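Local coordinates for protein ICChI, a glycosylated chitinase (Ipomoea carnea, PDB 6IDN) that cleaves chitin and also shows lysozyme activity, probably through a TIM-barrel active site of the glycosyl hydrolase 18 family, at residues A4-Q9 with G252-S257; V74-G79 with D120-D125; Y178-F183 with D213-L218. All coordinates share one frame; numbering follows the deposited sequence. Where two conformers were deposited one is given.

Interaction 1: residues A4-Q9 with G252-S257; sequences AIYWGQ and GVMLWS
The seam where the TIM barrel closes on itself is made here by Ala4 to Trp7, on the first barrel strand, running parallel to Gly252 to Trp256 on the last. Two backbone hydrogen bonds grip Ala4, whose N donates to Val253 O (3.0 Å) and whose O accepts Leu255 N (2.8 Å). A third, from Tyr6 N to Leu255 O, is weak at 3.3 Å.

Ala4 and Met254 share the face that looks into the barrel, where both touch Trp180, and the small methyl of Ala4 probably suits the place. The bend of Met254 at chi2 brings SD to the edge of the Tyr6 ring, in its plane and 3.6 Å from CE1, a Met-aromatic contact; the further bend at chi3 turns only CE. Beyond this edge the Tyr6 hydroxyl bonds to Asp123, which gives it a partner in the barrel interior.

In family 18 chitinases the last barrel strand commonly ends in a tryptophan followed by a non-proline cis peptide, and the Trp256-Ser257 bond is cis here too. The CG of Trp256 lies opposite its backbone N (chi1 176°), and the indole turns back to Tyr6. The two form an offset edge-to-face pair: an edge of Trp256 points to the Tyr6 face, the planes are 64° apart, and CE3 comes within 3.5 Å of Tyr6 CB. Gln9 CG brushes the far end of the indole at CH2, while its NE2 is bound by Gly31 O.

On the outward face, Ile5 reaches over to the neighbouring strand. Its CD1 lies 3.7 Å from Ser257 C and also packs near Leu255 CB, and its CG1 is 3.4 Å from Leu255 O.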
loop_
_atom_site.group_PDB
_atom_site.type_symbol
_atom_site.label_atom_id
_atom_site.label_comp_id
_atom_site.label_asym_id
_atom_site.label_seq_id
_atom_site.Cartn_x
_atom_site.Cartn_y
_atom_site.Cartn_z
ATOM N N ALA A 4 -7.206 3.908 -3.543
ATOM C CA ALA A 4 -6.197 2.863 -3.646
ATOM C C ALA A 4 -6.779 1.580 -3.083
ATOM O O ALA A 4 -7.558 1.616 -2.129
ATOM C CB ALA A 4 -4.924 3.216 -2.864
ATOM N N ILE A 5 -6.407 0.444 -3.663
ATOM C CA ILE A 5 -6.901 -0.829 -3.157
ATOM C C ILE A 5 -5.786 -1.857 -3.197
ATOM O O ILE A 5 -4.903 -1.809 -4.056
ATOM C CB ILE A 5 -8.133 -1.340 -3.937
ATOM C CG1 ILE A 5 -8.837 -2.430 -3.113
ATOM C CG2 ILE A 5 -7.724 -1.852 -5.326
ATOM C CD1 ILE A 5 -10.323 -2.507 -3.317
ATOM N N TYR A 6 -5.846 -2.805 -2.257
ATOM C CA TYR A 6 -4.936 -3.944 -2.233
ATOM C C TYR A 6 -5.483 -5.106 -3.056
ATOM O O TYR A 6 -6.665 -5.454 -2.970
ATOM C CB TYR A 6 -4.687 -4.406 -0.796
ATOM C CG TYR A 6 -3.703 -3.521 -0.072
ATOM C CD1 TYR A 6 -4.123 -2.349 0.542
ATOM C CD2 TYR A 6 -2.355 -3.855 0.002
ATOM C CE1 TYR A 6 -3.230 -1.523 1.182
ATOM C CE2 TYR A 6 -1.448 -3.036 0.659
ATOM C CZ TYR A 6 -1.901 -1.870 1.246
ATOM O OH TYR A 6 -1.017 -1.033 1.887
ATOM N N TRP A 7 -4.593 -5.720 -3.825
ATOM C CA TRP A 7 -4.924 -6.887 -4.624
ATOM C C TRP A 7 -3.812 -7.910 -4.459
ATOM O O TRP A 7 -2.648 -7.554 -4.260
ATOM C CB TRP A 7 -5.103 -6.509 -6.102
ATOM C CG TRP A 7 -5.335 -7.659 -7.051
ATOM C CD1 TRP A 7 -6.535 -8.097 -7.510
ATOM C CD2 TRP A 7 -4.337 -8.487 -7.686
ATOM N NE1 TRP A 7 -6.361 -9.156 -8.386
ATOM C CE2 TRP A 7 -5.017 -9.408 -8.505
ATOM C CE3 TRP A 7 -2.940 -8.534 -7.635
ATOM C CZ2 TRP A 7 -4.349 -10.365 -9.257
ATOM C CZ3 TRP A 7 -2.278 -9.486 -8.382
ATOM C CH2 TRP A 7 -2.981 -10.386 -9.183
ATOM N N GLY A 8 -4.187 -9.185 -4.507
ATOM C CA GLY A 8 -3.203 -10.250 -4.490
ATOM C C GLY A 8 -3.465 -11.351 -3.484
ATOM O O GLY A 8 -2.974 -12.470 -3.654
ATOM N N GLN A 9 -4.233 -11.063 -2.432
ATOM C CA GLN A 9 -4.302 -11.962 -1.290
ATOM C C GLN A 9 -5.573 -12.807 -1.254
ATOM O O GLN A 9 -5.858 -13.434 -0.225
ATOM C CB GLN A 9 -4.140 -11.166 0.006
ATOM C CG GLN A 9 -2.706 -10.693 0.250
ATOM C CD GLN A 9 -1.741 -11.853 0.297
ATOM O OE1 GLN A 9 -1.812 -12.691 1.202
ATOM N NE2 GLN A 9 -0.851 -11.941 -0.701
ATOM N N GLY A 252 -7.274 10.911 -0.540
ATOM C CA GLY A 252 -8.343 9.985 -0.858
ATOM C C GLY A 252 -8.513 8.904 0.182
ATOM O O GLY A 252 -8.176 9.114 1.351
ATOM N N VAL A 253 -9.008 7.745 -0.250
ATOM C CA VAL A 253 -9.312 6.601 0.607
ATOM C C VAL A 253 -8.550 5.388 0.085
ATOM O O VAL A 253 -8.490 5.159 -1.127
ATOM C CB VAL A 253 -10.830 6.314 0.619
ATOM C CG1 VAL A 253 -11.155 4.957 1.277
ATOM C CG2 VAL A 253 -11.591 7.457 1.285
ATOM N N MET A 254 -7.975 4.608 0.996
ATOM C CA MET A 254 -7.396 3.312 0.668
ATOM C C MET A 254 -8.305 2.228 1.221
ATOM O O MET A 254 -8.894 2.388 2.292
ATOM C CB MET A 254 -5.976 3.166 1.239
ATOM C CG MET A 254 -5.347 1.771 1.071
ATOM S SD MET A 254 -5.897 0.598 2.361
ATOM C CE MET A 254 -4.744 0.966 3.679
ATOM N N LEU A 255 -8.445 1.134 0.479
ATOM C CA LEU A 255 -9.354 0.070 0.868
ATOM C C LEU A 255 -8.612 -1.251 0.987
ATOM O O LEU A 255 -7.897 -1.662 0.067
ATOM C CB LEU A 255 -10.496 -0.073 -0.141
ATOM C CG LEU A 255 -11.464 1.103 -0.192
ATOM C CD1 LEU A 255 -12.478 0.876 -1.322
ATOM C CD2 LEU A 255 -12.181 1.251 1.125
ATOM N N TRP A 256 -8.811 -1.921 2.113
ATOM C CA TRP A 256 -8.458 -3.324 2.285
ATOM C C TRP A 256 -9.756 -4.122 2.196
ATOM O O TRP A 256 -10.598 -4.011 3.087
ATOM C CB TRP A 256 -7.795 -3.519 3.648
ATOM C CG TRP A 256 -7.505 -4.942 3.936
ATOM C CD1 TRP A 256 -8.217 -5.782 4.752
ATOM C CD2 TRP A 256 -6.437 -5.719 3.389
ATOM N NE1 TRP A 256 -7.648 -7.038 4.746
ATOM C CE2 TRP A 256 -6.555 -7.024 3.919
ATOM C CE3 TRP A 256 -5.379 -5.437 2.516
ATOM C CZ2 TRP A 256 -5.656 -8.043 3.603
ATOM C CZ3 TRP A 256 -4.498 -6.460 2.191
ATOM C CH2 TRP A 256 -4.637 -7.739 2.740
ATOM N N SER A 257 -9.962 -4.923 1.137
ATOM C CA SER A 257 -9.101 -5.191 -0.019
ATOM C C SER A 257 -10.039 -5.476 -1.204
ATOM O O SER A 257 -11.256 -5.444 -1.045
ATOM C CB SER A 257 -8.193 -6.385 0.244
ATOM O OG SER A 257 -8.968 -7.586 0.252
#

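Interaction 2: residues V74-G79 with D120-D125; sequences VFLSLG and DGIDFD
Ser77 and Asp123 both swing their side chains opposite the backbone N (chi1 -172° and 173°), which brings hydroxyl and carboxylate together on the inner face of two parallel strands. In the conformer described, and so with some doubt since a second exists, Ser77 OG donates to Asp123 OD2 over 2.6 Å, on the anti side and 19° out of the carboxylate plane. OD2 also takes the Tyr6 hydroxyl and OD1 a weak bond from Trp180 NE1, so the group is probably kept from turning. In register, Asp123 N bonds Leu76 O and Leu78 N bonds Asp123 O, both 2.8 Å.

At the start of the pair Asp120 binds Val74 twice: its OD2 accepts Val74 N with its anti lone pair (3.0 Å), and its N donates to Val74 O. Asp120 CB meets the edge of the Phe75 ring, 3.7 Å from CE1. Gly121 follows, where a CB would press on Phe75 CD1. Outside, Ile122 CG2 packs 3.7 Å from Leu78 CG, beneath helix 134-148. The run Asp120, Asp123, Asp125 and Glu127 matches the DxxDxDxE signature on the fourth strand of family 18 TIM barrels, whose glutamate is the acid catalyst in relatives.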
loop_
_atom_site.group_PDB
_atom_site.type_symbol
_atom_site.label_atom_id
_atom_site.label_comp_id
_atom_site.label_asym_id
_atom_site.label_seq_id
_atom_site.Cartn_x
_atom_site.Cartn_y
_atom_site.Cartn_z
ATOM N N VAL A 74 0.581 1.214 -10.130
ATOM C CA VAL A 74 0.641 -0.140 -9.592
ATOM C C VAL A 74 1.889 -0.244 -8.727
ATOM O O VAL A 74 3.003 -0.045 -9.222
ATOM C CB VAL A 74 0.653 -1.203 -10.708
ATOM C CG1 VAL A 74 0.558 -2.597 -10.115
ATOM C CG2 VAL A 74 -0.491 -0.965 -11.692
ATOM N N PHE A 75 1.704 -0.525 -7.430
ATOM C CA PHE A 75 2.813 -0.665 -6.499
ATOM C C PHE A 75 2.963 -2.116 -6.053
ATOM O O PHE A 75 1.983 -2.863 -5.993
ATOM C CB PHE A 75 2.607 0.211 -5.245
ATOM C CG PHE A 75 2.435 1.686 -5.525
ATOM C CD1 PHE A 75 2.910 2.271 -6.703
ATOM C CD2 PHE A 75 1.797 2.489 -4.599
ATOM C CE1 PHE A 75 2.736 3.644 -6.933
ATOM C CE2 PHE A 75 1.619 3.853 -4.815
ATOM C CZ PHE A 75 2.082 4.431 -5.997
ATOM N N LEU A 76 4.192 -2.489 -5.682
ATOM C CA LEU A 76 4.433 -3.725 -4.941
ATOM C C LEU A 76 4.437 -3.423 -3.447
ATOM O O LEU A 76 5.150 -2.519 -2.997
ATOM C CB LEU A 76 5.775 -4.349 -5.330
ATOM C CG LEU A 76 6.165 -5.557 -4.462
ATOM C CD1 LEU A 76 5.277 -6.757 -4.781
ATOM C CD2 LEU A 76 7.620 -5.938 -4.652
ATOM N N SER A 77 3.658 -4.183 -2.679
ATOM C CA SER A 77 3.549 -3.971 -1.238
ATOM C C SER A 77 4.463 -4.938 -0.492
ATOM O O SER A 77 4.331 -6.158 -0.630
ATOM C CB SER A 77 2.110 -4.131 -0.756
ATOM O OG SER A 77 1.985 -3.736 0.604
ATOM N N LEU A 78 5.356 -4.381 0.332
ATOM C CA LEU A 78 6.224 -5.157 1.209
ATOM C C LEU A 78 5.515 -5.524 2.500
ATOM O O LEU A 78 4.926 -4.664 3.163
ATOM C CB LEU A 78 7.477 -4.366 1.584
ATOM C CG LEU A 78 8.267 -3.688 0.475
ATOM C CD1 LEU A 78 9.412 -2.896 1.096
ATOM C CD2 LEU A 78 8.795 -4.694 -0.558
ATOM N N GLY A 79 5.616 -6.793 2.884
ATOM C CA GLY A 79 5.310 -7.148 4.254
ATOM C C GLY A 79 3.967 -7.813 4.452
ATOM O O GLY A 79 3.747 -8.937 3.990
ATOM N N ASP A 120 5.215 0.971 -10.532
ATOM C CA ASP A 120 5.380 2.397 -10.288
ATOM C C ASP A 120 6.046 2.732 -8.963
ATOM O O ASP A 120 6.505 3.863 -8.797
ATOM C CB ASP A 120 4.026 3.092 -10.364
ATOM C CG ASP A 120 3.499 3.154 -11.780
ATOM O OD1 ASP A 120 4.149 3.776 -12.652
ATOM O OD2 ASP A 120 2.442 2.560 -12.035
ATOM N N GLY A 121 6.131 1.797 -8.025
ATOM C CA GLY A 121 6.714 2.118 -6.743
ATOM C C GLY A 121 6.459 1.003 -5.752
ATOM O O GLY A 121 5.989 -0.086 -6.113
ATOM N N ILE A 122 6.747 1.328 -4.491
ATOM C CA ILE A 122 6.851 0.362 -3.407
ATOM C C ILE A 122 6.002 0.859 -2.254
ATOM O O ILE A 122 6.154 2.010 -1.815
ATOM C CB ILE A 122 8.313 0.182 -2.960
ATOM C CG1 ILE A 122 9.164 -0.280 -4.160
ATOM C CG2 ILE A 122 8.395 -0.804 -1.777
ATOM C CD1 ILE A 122 8.738 -1.621 -4.745
ATOM N N ASP A 123 5.111 -0.002 -1.771
ATOM C CA ASP A 123 4.257 0.272 -0.617
ATOM C C ASP A 123 4.847 -0.443 0.594
ATOM O O ASP A 123 5.173 -1.631 0.516
ATOM C CB ASP A 123 2.834 -0.221 -0.886
ATOM C CG ASP A 123 1.927 -0.131 0.329
ATOM O OD1 ASP A 123 1.753 0.988 0.851
ATOM O OD2 ASP A 123 1.361 -1.176 0.723
ATOM N N PHE A 124 4.984 0.277 1.711
ATOM C CA PHE A 124 5.604 -0.264 2.928
ATOM C C PHE A 124 4.484 -0.654 3.889
ATOM O O PHE A 124 4.009 0.174 4.663
ATOM C CB PHE A 124 6.505 0.771 3.602
ATOM C CG PHE A 124 7.819 1.044 2.915
ATOM C CD1 PHE A 124 7.896 1.359 1.561
ATOM C CD2 PHE A 124 8.988 1.065 3.668
ATOM C CE1 PHE A 124 9.115 1.643 0.972
ATOM C CE2 PHE A 124 10.222 1.368 3.092
ATOM C CZ PHE A 124 10.294 1.642 1.740
ATOM N N ASP A 125 4.066 -1.921 3.849
ATOM C CA ASP A 125 3.017 -2.412 4.751
ATOM C C ASP A 125 3.651 -3.240 5.865
ATOM O O ASP A 125 3.398 -4.422 6.032
ATOM C CB ASP A 125 1.966 -3.211 3.974
ATOM C CG ASP A 125 0.723 -3.510 4.803
ATOM O OD1 ASP A 125 0.568 -2.925 5.895
ATOM O OD2 ASP A 125 -0.106 -4.351 4.378
#

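Interaction 3: residues Y178-F183 with D213-L218; sequences YVWVQF and DLFLGL
Trp180 and Phe215 meet at nearly a right angle on the inner face of strands 178-182 and 213-218: the six-membered ring of the indole turns its edge to the phenyl face, with the planes 87° apart. Trp180 CE3 stands over the rim of that face, and the two stems are close, CB to CB 3.7 Å. The unusual chi1 of Trp180, 25°, lies away from the staggered positions and suggests some strain in holding the indole here.

Tyr178 runs alongside Phe215, pointing the same way. Phe215 CE1 comes to the edge of the tyrosine ring, 3.6 Å from Tyr178 CD2, with the planes at 68°, neither a stack nor a T-shape. Asp213 lies beside the same ring, its OD2 3.6 Å from Tyr178 CE2. With an alanine at Tyr178 this ring edge would be gone, and Phe215 would probably be left with a gap beside CE1 and more freedom to turn.

The other face is apolar and lies under helices 196-206 and 233-244. Val181 CG2 packs 3.9 Å from Leu214 CD1, and Leu216 CD1 approaches Phe183 CD2 to 3.4 Å, with the two side chains crossed. The branched leucine suits this place because one methyl reaches the ring while the residue also packs on helix 233-244.

Between the faces the parallel ladder ties Phe215 N to Val179 O (2.8 Å) and Gly217 N to Val181 O (2.7 Å). With the backbone as it is, a CB on Gly217 would lie too close to Val181 O, which suits a glycine. This is the strand pair of a beta-alpha-beta unit completed by helix 196-206. Its three inner rings make an aromatic cluster, with Asp213 and Gln182 as polar neighbours on the same face, and from within it Trp180 NE1 still makes a weak hydrogen bond to Asp123 OD1.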
loop_
_atom_site.group_PDB
_atom_site.type_symbol
_atom_site.label_atom_id
_atom_site.label_comp_id
_atom_site.label_asym_id
_atom_site.label_seq_id
_atom_site.Cartn_x
_atom_site.Cartn_y
_atom_site.Cartn_z
ATOM N N TYR A 178 2.880 8.798 -0.666
ATOM C CA TYR A 178 1.563 8.402 -0.196
ATOM C C TYR A 178 1.706 7.811 1.188
ATOM O O TYR A 178 2.631 7.042 1.436
ATOM C CB TYR A 178 0.915 7.333 -1.120
ATOM C CG TYR A 178 0.749 7.759 -2.563
ATOM C CD1 TYR A 178 1.765 7.525 -3.478
ATOM C CD2 TYR A 178 -0.398 8.393 -2.993
ATOM C CE1 TYR A 178 1.652 7.921 -4.763
ATOM C CE2 TYR A 178 -0.526 8.787 -4.318
ATOM C CZ TYR A 178 0.519 8.549 -5.187
ATOM O OH TYR A 178 0.448 8.911 -6.510
ATOM N N VAL A 179 0.781 8.141 2.078
ATOM C CA VAL A 179 0.681 7.442 3.370
ATOM C C VAL A 179 -0.809 7.175 3.556
ATOM O O VAL A 179 -1.606 8.115 3.591
ATOM C CB VAL A 179 1.245 8.243 4.558
ATOM C CG1 VAL A 179 0.939 7.484 5.855
ATOM C CG2 VAL A 179 2.761 8.429 4.388
ATOM N N TRP A 180 -1.207 5.897 3.612
ATOM C CA TRP A 180 -2.590 5.522 3.906
ATOM C C TRP A 180 -2.627 4.990 5.320
ATOM O O TRP A 180 -2.083 3.922 5.599
ATOM C CB TRP A 180 -3.138 4.496 2.909
ATOM C CG TRP A 180 -2.124 3.637 2.216
ATOM C CD1 TRP A 180 -1.450 2.573 2.739
ATOM C CD2 TRP A 180 -1.727 3.735 0.854
ATOM N NE1 TRP A 180 -0.631 2.013 1.789
ATOM C CE2 TRP A 180 -0.803 2.691 0.618
ATOM C CE3 TRP A 180 -2.081 4.586 -0.203
ATOM C CZ2 TRP A 180 -0.195 2.506 -0.597
ATOM C CZ3 TRP A 180 -1.462 4.381 -1.455
ATOM C CH2 TRP A 180 -0.535 3.346 -1.616
ATOM N N VAL A 181 -3.263 5.735 6.211
ATOM C CA VAL A 181 -3.321 5.389 7.627
ATOM C C VAL A 181 -4.469 4.417 7.844
ATOM O O VAL A 181 -5.613 4.697 7.463
ATOM C CB VAL A 181 -3.488 6.645 8.491
ATOM C CG1 VAL A 181 -3.451 6.255 9.954
ATOM C CG2 VAL A 181 -2.401 7.667 8.163
ATOM N N GLN A 182 -4.169 3.264 8.437
ATOM C CA GLN A 182 -5.162 2.202 8.587
ATOM C C GLN A 182 -6.011 2.471 9.818
ATOM O O GLN A 182 -5.595 2.208 10.943
ATOM C CB GLN A 182 -4.491 0.831 8.673
ATOM C CG GLN A 182 -3.765 0.369 7.397
ATOM C CD GLN A 182 -2.796 -0.786 7.647
ATOM O OE1 GLN A 182 -2.382 -1.016 8.768
ATOM N NE2 GLN A 182 -2.421 -1.489 6.592
ATOM N N PHE A 183 -7.223 2.961 9.586
ATOM C CA PHE A 183 -8.183 3.207 10.665
ATOM C C PHE A 183 -9.082 1.978 10.801
ATOM O O PHE A 183 -10.282 1.999 10.534
ATOM C CB PHE A 183 -8.976 4.483 10.383
ATOM C CG PHE A 183 -8.215 5.733 10.686
ATOM C CD1 PHE A 183 -8.215 6.240 11.962
ATOM C CD2 PHE A 183 -7.444 6.353 9.714
ATOM C CE1 PHE A 183 -7.494 7.398 12.267
ATOM C CE2 PHE A 183 -6.722 7.502 10.019
ATOM C CZ PHE A 183 -6.747 8.013 11.296
ATOM N N ASP A 213 0.517 13.112 -0.146
ATOM C CA ASP A 213 -0.879 12.679 -0.174
ATOM C C ASP A 213 -1.155 11.805 1.035
ATOM O O ASP A 213 -0.522 10.757 1.199
ATOM C CB ASP A 213 -1.207 11.900 -1.455
ATOM C CG ASP A 213 -1.318 12.791 -2.683
ATOM O OD1 ASP A 213 -1.920 13.885 -2.600
ATOM O OD2 ASP A 213 -0.835 12.368 -3.753
ATOM N N LEU A 214 -2.116 12.221 1.853
ATOM C CA LEU A 214 -2.521 11.494 3.049
ATOM C C LEU A 214 -3.885 10.864 2.780
ATOM O O LEU A 214 -4.832 11.567 2.406
ATOM C CB LEU A 214 -2.564 12.449 4.248
ATOM C CG LEU A 214 -2.875 11.840 5.616
ATOM C CD1 LEU A 214 -1.724 10.944 6.085
ATOM C CD2 LEU A 214 -3.187 12.947 6.654
ATOM N N PHE A 215 -3.968 9.539 2.931
ATOM C CA PHE A 215 -5.160 8.767 2.610
ATOM C C PHE A 215 -5.754 8.193 3.890
ATOM O O PHE A 215 -5.027 7.818 4.817
ATOM C CB PHE A 215 -4.853 7.587 1.671
ATOM C CG PHE A 215 -4.753 7.929 0.191
ATOM C CD1 PHE A 215 -3.837 8.854 -0.276
ATOM C CD2 PHE A 215 -5.536 7.244 -0.730
ATOM C CE1 PHE A 215 -3.709 9.111 -1.643
ATOM C CE2 PHE A 215 -5.430 7.492 -2.106
ATOM C CZ PHE A 215 -4.517 8.442 -2.560
ATOM N N LEU A 216 -7.076 8.081 3.909
ATOM C CA LEU A 216 -7.805 7.393 4.971
ATOM C C LEU A 216 -7.945 5.922 4.593
ATOM O O LEU A 216 -8.642 5.595 3.632
ATOM C CB LEU A 216 -9.176 8.042 5.154
ATOM C CG LEU A 216 -10.075 7.413 6.221
ATOM C CD1 LEU A 216 -9.634 7.906 7.587
ATOM C CD2 LEU A 216 -11.529 7.787 5.988
ATOM N N GLY A 217 -7.302 5.025 5.340
ATOM C CA GLY A 217 -7.374 3.600 5.029
ATOM C C GLY A 217 -8.513 2.932 5.775
ATOM O O GLY A 217 -8.643 3.088 6.989
ATOM N N LEU A 218 -9.307 2.151 5.055
ATOM C CA LEU A 218 -10.530 1.588 5.604
ATOM C C LEU A 218 -10.717 0.158 5.134
ATOM O O LEU A 218 -10.253 -0.213 4.051
ATOM C CB LEU A 218 -11.755 2.395 5.166
ATOM C CG LEU A 218 -11.845 3.801 5.719
ATOM C CD1 LEU A 218 -13.021 4.493 5.037
ATOM C CD2 LEU A 218 -12.055 3.777 7.216
#

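Overall arrangement
All three interactions belong to one parallel barrel sheet, and their inner faces converge on Asp123 of interaction 2. Tyr6 OH of interaction 1 lies 2.7 Å from Asp123 OD2, a probable hydrogen bond, while Trp180 NE1 of interaction 3 reaches Asp123 OD1 at 2.8 Å, a weak hydrogen bond. Interactions 1 and 3 are joined through adjoining strands 250-256 and 213-219: Met254 N and Leu216 O are 2.9 Å apart. Interactions 2 and 3, with centres about 14 Å apart, meet across the interior, where Phe75 CZ lies 3.7 Å from Tyr178 CE1. Interactions 1 and 3 thus pack against Asp123 and Asp125 of the family 18 signature, consistent with a part in placing these two aspartates.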